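Local coordinates for catechol 1,2-dioxygenase (Pseudomonas putida, PDB 2AZQ), which probably catalyses iron(III)-dependent intradiol ring cleavage of catechol by dioxygen, giving cis,cis-muconate in the beta-ketoadipate pathway, at residues Leu154-Thr159 with Arg190-Ser195; Gly119-Asp124 with Arg177-Asp182. All blocks are in the same frame, centred on the assembly; numbering follows the deposited sequence.

Interaction 1 (Leu154-Thr159 with Arg190-Ser195); sequences LWHANT and RSIVPS
The imidazole of His156 meets Ser191 OG at its edge and Pro194 CD over one face. Ser191 OG lies in the imidazole plane, 3.0 Å from His156 NE2 in a hydrogen bond that either group could donate. Over the face, Pro194 CD overhangs the imidazole, the proline's CB lies near His156 ND1, and the two side chains cross at about a right angle. Ile192 O approaches His156 CE1 obliquely. The arrangement belongs to the catalytic domain of the intradiol dioxygenases, a beta-sandwich in the transthyretin clan: strands 151-155 and 186-192 run out here into two loops that meet beside the iron site.

The second edge nitrogen of the histidine is used locally. His156 ND1 donates to Ala157 O, which lies only 10° out of the ring plane, so both ring nitrogens have a partner, which probably restrains the rotation of the imidazole. With chi1 at 73°, His156 CG stands between the backbone N and the carbonyl carbon, folding the ring back toward Ala157 O. Pro194 CB lies beside Ala157 O. The methyl of Ala157 faces the metal centre, about 4 Å from the side chains of Tyr163 and Tyr197, both iron ligands.

Farther along, Thr159 CG2 rests on Ile192 CD1 at 3.9 Å, again crosswise. Asn158 turns away from the facing loop, and its OD1 accepts from Thr162 N. Its backbone carbonyl does face across: Ser195 N donates to Asn158 O over 3.3 Å. The serine then closes a second bond with its hydroxyl, chi1 -57° keeping OG beside its own N: Ser195 OG donates to Thr159 O at 2.8 Å, from above the carbonyl plane.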
loop_
_atom_site.group_PDB
_atom_site.type_symbol
_atom_site.label_atom_id
_atom_site.label_comp_id
_atom_site.label_asym_id
_atom_site.label_seq_id
_atom_site.Cartn_x
_atom_site.Cartn_y
_atom_site.Cartn_z
ATOM N N LEU A 154 -23.376 17.507 -3.191
ATOM C CA LEU A 154 -23.525 16.319 -4.037
ATOM C C LEU A 154 -22.633 16.178 -5.262
ATOM O O LEU A 154 -22.281 17.153 -5.924
ATOM C CB LEU A 154 -24.988 16.165 -4.502
ATOM C CG LEU A 154 -25.613 17.122 -5.542
ATOM C CD1 LEU A 154 -27.045 16.644 -5.810
ATOM C CD2 LEU A 154 -25.602 18.570 -5.078
ATOM N N TRP A 155 -22.286 14.932 -5.569
ATOM C CA TRP A 155 -21.444 14.626 -6.722
ATOM C C TRP A 155 -21.857 13.279 -7.315
ATOM O O TRP A 155 -22.262 12.390 -6.575
ATOM C CB TRP A 155 -19.959 14.633 -6.312
ATOM C CG TRP A 155 -19.486 13.586 -5.309
ATOM C CD1 TRP A 155 -18.730 12.476 -5.589
ATOM C CD2 TRP A 155 -19.640 13.599 -3.868
ATOM N NE1 TRP A 155 -18.401 11.806 -4.428
ATOM C CE2 TRP A 155 -18.942 12.467 -3.358
ATOM C CE3 TRP A 155 -20.291 14.448 -2.964
ATOM C CZ2 TRP A 155 -18.879 12.166 -1.995
ATOM C CZ3 TRP A 155 -20.225 14.140 -1.597
ATOM C CH2 TRP A 155 -19.522 13.005 -1.134
ATOM N N HIS A 156 -21.802 13.146 -8.641
ATOM C CA HIS A 156 -22.163 11.885 -9.288
ATOM C C HIS A 156 -21.529 11.767 -10.657
ATOM O O HIS A 156 -21.067 12.774 -11.222
ATOM C CB HIS A 156 -23.694 11.706 -9.372
ATOM C CG HIS A 156 -24.390 12.587 -10.377
ATOM N ND1 HIS A 156 -24.345 12.357 -11.737
ATOM C CD2 HIS A 156 -25.204 13.660 -10.210
ATOM C CE1 HIS A 156 -25.098 13.245 -12.363
ATOM N NE2 HIS A 156 -25.631 14.047 -11.461
ATOM N N ALA A 157 -21.479 10.537 -11.168
ATOM C CA ALA A 157 -20.883 10.270 -12.466
ATOM C C ALA A 157 -21.758 10.776 -13.602
ATOM O O ALA A 157 -22.930 11.074 -13.421
ATOM C CB ALA A 157 -20.638 8.797 -12.631
ATOM N N ASN A 158 -21.155 10.882 -14.778
ATOM C CA ASN A 158 -21.853 11.324 -15.961
ATOM C C ASN A 158 -22.345 10.080 -16.747
ATOM O O ASN A 158 -22.270 8.952 -16.233
ATOM C CB ASN A 158 -20.926 12.215 -16.790
ATOM C CG ASN A 158 -19.753 11.467 -17.399
ATOM O OD1 ASN A 158 -19.512 10.299 -17.114
ATOM N ND2 ASN A 158 -19.014 12.157 -18.248
ATOM N N THR A 159 -22.851 10.258 -17.970
ATOM C CA THR A 159 -23.353 9.103 -18.711
ATOM C C THR A 159 -22.259 8.100 -19.108
ATOM O O THR A 159 -22.569 6.939 -19.323
ATOM C CB THR A 159 -24.162 9.517 -19.955
ATOM O OG1 THR A 159 -23.290 10.118 -20.911
ATOM C CG2 THR A 159 -25.231 10.507 -19.591
ATOM N N ARG A 190 -31.237 20.427 -11.294
ATOM C CA ARG A 190 -31.448 20.030 -12.693
ATOM C C ARG A 190 -30.127 19.380 -13.124
ATOM O O ARG A 190 -29.076 20.013 -13.086
ATOM C CB ARG A 190 -31.776 21.287 -13.539
ATOM C CG ARG A 190 -32.195 21.066 -15.021
ATOM C CD ARG A 190 -31.016 20.682 -15.902
ATOM N NE ARG A 190 -31.354 20.405 -17.307
ATOM C CZ ARG A 190 -31.900 21.274 -18.160
ATOM N NH1 ARG A 190 -32.189 22.504 -17.768
ATOM N NH2 ARG A 190 -32.103 20.918 -19.422
ATOM N N SER A 191 -30.163 18.114 -13.511
ATOM C CA SER A 191 -28.917 17.456 -13.886
ATOM C C SER A 191 -29.120 16.343 -14.939
ATOM O O SER A 191 -29.908 16.515 -15.885
ATOM C CB SER A 191 -28.252 16.923 -12.605
ATOM O OG SER A 191 -26.962 16.385 -12.830
ATOM N N ILE A 192 -28.380 15.238 -14.809
ATOM C CA ILE A 192 -28.529 14.107 -15.724
ATOM C C ILE A 192 -28.396 12.760 -15.018
ATOM O O ILE A 192 -27.639 12.605 -14.058
ATOM C CB ILE A 192 -27.510 14.134 -16.890
ATOM C CG1 ILE A 192 -26.087 13.917 -16.370
ATOM C CG2 ILE A 192 -27.621 15.453 -17.650
ATOM C CD1 ILE A 192 -25.083 13.749 -17.462
ATOM N N VAL A 193 -29.151 11.779 -15.482
ATOM C CA VAL A 193 -29.091 10.459 -14.872
ATOM C C VAL A 193 -27.673 9.922 -14.999
ATOM O O VAL A 193 -27.162 9.800 -16.093
ATOM C CB VAL A 193 -30.101 9.512 -15.548
ATOM C CG1 VAL A 193 -29.912 8.131 -15.032
ATOM C CG2 VAL A 193 -31.519 10.005 -15.281
ATOM N N PRO A 194 -27.020 9.604 -13.873
ATOM C CA PRO A 194 -25.648 9.084 -13.855
ATOM C C PRO A 194 -25.609 7.625 -14.183
ATOM O O PRO A 194 -26.590 6.940 -14.045
ATOM C CB PRO A 194 -25.222 9.333 -12.414
ATOM C CG PRO A 194 -26.477 8.962 -11.680
ATOM C CD PRO A 194 -27.524 9.747 -12.491
ATOM N N SER A 195 -24.466 7.127 -14.611
ATOM C CA SER A 195 -24.384 5.705 -14.909
ATOM C C SER A 195 -23.628 4.979 -13.809
ATOM O O SER A 195 -22.819 5.580 -13.062
ATOM C CB SER A 195 -23.662 5.464 -16.236
ATOM O OG SER A 195 -24.320 6.157 -17.266
#

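Interaction 2 (Gly119-Asp124 with Arg177-Asp182); sequences GEVRMD and RRIITD
Arg177 reaches across to Val121 and Met123 with its aliphatic stem and brings its guanidinium over the backbone at Arg122 and Met123. The CB leaves the strand toward the 119-124 segment. Arg177 CG then lies 3.8 Å from Met123 CG, the two side chains sliding past each other in opposite directions. A bend at chi2 (-70°) swings the chain on so that Arg177 CD comes 3.9 Å from Val121 CG2. The next atom, Arg177 NE, is 3.7 Å from Arg122 O, a loose approach oblique to the guanidinium. At the tip, one face of the guanidinium is covered by Met123 C, while NH2 makes a weak hydrogen bond to Phe173 O.

With an alanine here in place of Arg177, Val121 CG2 and Met123 CG would probably lose the methylenes they lean on, and Phe173 O this weak donor.

The two strands, 120-122 and 177-180, run nearly antiparallel with axes 7.5 Å apart, yet they are not bonded ladder partners. In this edge region of the beta-sandwich, strand 116-118 pairs with 176-180, the chain reverses at Gly119, and 120-122 pairs with 186-192 instead. Gly119, with a positive phi, sits at the switch: its N donates to Ile180 O over 2.6 Å, and its backbone also bonds to Arg188.

Between glycine and arginine the filling is apolar. Val121 CG1 packs on Ile179 CG1 at 3.4 Å and is nearly as close to CD1, while Ile179 CG2 turns to Gly119 O.

Arg122 points away from this filling, its long chain extended, and grips Asp124 side-on. Arg122 NH2 meets Asp124 OD2 at 2.9 Å, in the guanidinium plane and on the syn side of the carboxylate; NE takes OD1 from above the carboxylate plane.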
loop_
_atom_site.group_PDB
_atom_site.type_symbol
_atom_site.label_atom_id
_atom_site.label_comp_id
_atom_site.label_asym_id
_atom_site.label_seq_id
_atom_site.Cartn_x
_atom_site.Cartn_y
_atom_site.Cartn_z
ATOM N N GLY A 119 -30.788 27.322 -2.852
ATOM C CA GLY A 119 -31.929 26.531 -3.290
ATOM C C GLY A 119 -32.023 25.794 -4.622
ATOM O O GLY A 119 -32.564 24.700 -4.662
ATOM N N GLU A 120 -31.535 26.389 -5.705
ATOM C CA GLU A 120 -31.592 25.804 -7.045
ATOM C C GLU A 120 -30.254 25.865 -7.750
ATOM O O GLU A 120 -29.467 26.771 -7.522
ATOM C CB GLU A 120 -32.601 26.562 -7.934
ATOM C CG GLU A 120 -34.029 26.076 -7.864
ATOM C CD GLU A 120 -34.959 26.818 -8.827
ATOM O OE1 GLU A 120 -35.077 28.065 -8.689
ATOM O OE2 GLU A 120 -35.577 26.156 -9.709
ATOM N N VAL A 121 -30.019 24.923 -8.650
ATOM C CA VAL A 121 -28.787 24.929 -9.418
ATOM C C VAL A 121 -28.861 23.912 -10.562
ATOM O O VAL A 121 -29.607 22.938 -10.488
ATOM C CB VAL A 121 -27.548 24.592 -8.492
ATOM C CG1 VAL A 121 -27.563 23.144 -8.082
ATOM C CG2 VAL A 121 -26.259 24.940 -9.187
ATOM N N ARG A 122 -28.137 24.157 -11.645
ATOM C CA ARG A 122 -28.067 23.157 -12.704
ATOM C C ARG A 122 -26.669 22.566 -12.439
ATOM O O ARG A 122 -25.731 23.311 -12.134
ATOM C CB ARG A 122 -28.112 23.779 -14.096
ATOM C CG ARG A 122 -27.847 22.763 -15.186
ATOM C CD ARG A 122 -28.117 23.319 -16.562
ATOM N NE ARG A 122 -27.832 22.352 -17.628
ATOM C CZ ARG A 122 -28.280 22.465 -18.876
ATOM N NH1 ARG A 122 -29.038 23.495 -19.232
ATOM N NH2 ARG A 122 -27.961 21.554 -19.776
ATOM N N MET A 123 -26.525 21.248 -12.550
ATOM C CA MET A 123 -25.244 20.600 -12.286
ATOM C C MET A 123 -24.371 20.189 -13.484
ATOM O O MET A 123 -23.163 20.044 -13.319
ATOM C CB MET A 123 -25.466 19.353 -11.416
ATOM C CG MET A 123 -25.989 19.612 -10.033
ATOM S SD MET A 123 -26.155 18.040 -9.178
ATOM C CE MET A 123 -24.445 17.578 -9.067
ATOM N N ASP A 124 -24.966 19.990 -14.659
ATOM C CA ASP A 124 -24.215 19.548 -15.852
ATOM C C ASP A 124 -23.777 20.687 -16.790
ATOM O O ASP A 124 -24.412 21.744 -16.824
ATOM C CB ASP A 124 -25.069 18.593 -16.688
ATOM C CG ASP A 124 -26.291 19.283 -17.282
ATOM O OD1 ASP A 124 -27.234 19.572 -16.523
ATOM O OD2 ASP A 124 -26.302 19.574 -18.491
ATOM N N ARG A 177 -21.821 20.029 -6.886
ATOM C CA ARG A 177 -22.335 21.277 -6.334
ATOM C C ARG A 177 -22.713 21.260 -4.840
ATOM O O ARG A 177 -22.999 20.223 -4.222
ATOM C CB ARG A 177 -23.595 21.740 -7.110
ATOM C CG ARG A 177 -23.436 22.104 -8.587
ATOM C CD ARG A 177 -22.659 23.403 -8.794
ATOM N NE ARG A 177 -22.590 23.776 -10.208
ATOM C CZ ARG A 177 -21.909 23.123 -11.156
ATOM N NH1 ARG A 177 -21.934 23.567 -12.405
ATOM N NH2 ARG A 177 -21.187 22.050 -10.863
ATOM N N ARG A 178 -22.730 22.452 -4.268
ATOM C CA ARG A 178 -23.154 22.606 -2.903
ATOM C C ARG A 178 -24.408 23.479 -2.954
ATOM O O ARG A 178 -24.345 24.672 -3.262
ATOM C CB ARG A 178 -22.046 23.225 -2.058
ATOM C CG ARG A 178 -21.075 22.216 -1.442
ATOM C CD ARG A 178 -20.010 22.948 -0.633
ATOM N NE ARG A 178 -19.162 23.721 -1.527
ATOM C CZ ARG A 178 -18.452 24.788 -1.175
ATOM N NH1 ARG A 178 -18.472 25.237 0.068
ATOM N NH2 ARG A 178 -17.716 25.417 -2.082
ATOM N N ILE A 179 -25.548 22.838 -2.697
ATOM C CA ILE A 179 -26.867 23.488 -2.708
ATOM C C ILE A 179 -27.296 23.891 -1.300
ATOM O O ILE A 179 -27.289 23.061 -0.410
ATOM C CB ILE A 179 -27.963 22.525 -3.290
ATOM C CG1 ILE A 179 -27.704 22.248 -4.770
ATOM C CG2 ILE A 179 -29.323 23.146 -3.164
ATOM C CD1 ILE A 179 -28.617 21.212 -5.385
ATOM N N ILE A 180 -27.654 25.157 -1.102
ATOM C CA ILE A 180 -28.131 25.646 0.217
ATOM C C ILE A 180 -29.658 25.525 0.292
ATOM O O ILE A 180 -30.351 26.065 -0.567
ATOM C CB ILE A 180 -27.858 27.153 0.442
ATOM C CG1 ILE A 180 -26.377 27.486 0.224
ATOM C CG2 ILE A 180 -28.357 27.541 1.809
ATOM C CD1 ILE A 180 -25.427 26.680 1.022
ATOM N N THR A 181 -30.211 24.855 1.293
ATOM C CA THR A 181 -31.677 24.753 1.318
ATOM C C THR A 181 -32.360 26.093 1.602
ATOM O O THR A 181 -31.839 26.897 2.366
ATOM C CB THR A 181 -32.196 23.676 2.340
ATOM O OG1 THR A 181 -31.597 23.859 3.629
ATOM C CG2 THR A 181 -31.914 22.287 1.827
ATOM N N ASP A 182 -33.513 26.336 0.966
ATOM C CA ASP A 182 -34.274 27.584 1.167
ATOM C C ASP A 182 -35.209 27.594 2.413
ATOM O O ASP A 182 -35.211 26.664 3.232
ATOM C CB ASP A 182 -35.064 27.931 -0.111
ATOM C CG ASP A 182 -36.118 26.888 -0.479
ATOM O OD1 ASP A 182 -36.472 26.789 -1.675
ATOM O OD2 ASP A 182 -36.624 26.179 0.410
#

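How the interactions relate
Both contacts draw on the same sheet, with centres 14 Å apart. Interaction 1 is buried, where strands 151-155 and 186-192 end in loops beside the iron; it works through polar groups, an imidazole, two serine hydroxyls and backbone carbonyls. Interaction 2 is only partly buried, at the sandwich edge, and relies mainly on aliphatic packing, with one backbone hydrogen bond at its end, while a salt bridge within segment 119-124, Arg122 to Asp124, points away from the contact. Their segments alternate along the chain and are stitched together by backbone pairing: Met123 N with Arg190 O and Leu154 N with Arg177 O, both probable hydrogen bonds. Met123 also joins them through its side chain, its CB packing on Ser191 OG and its CE on Leu154 CG.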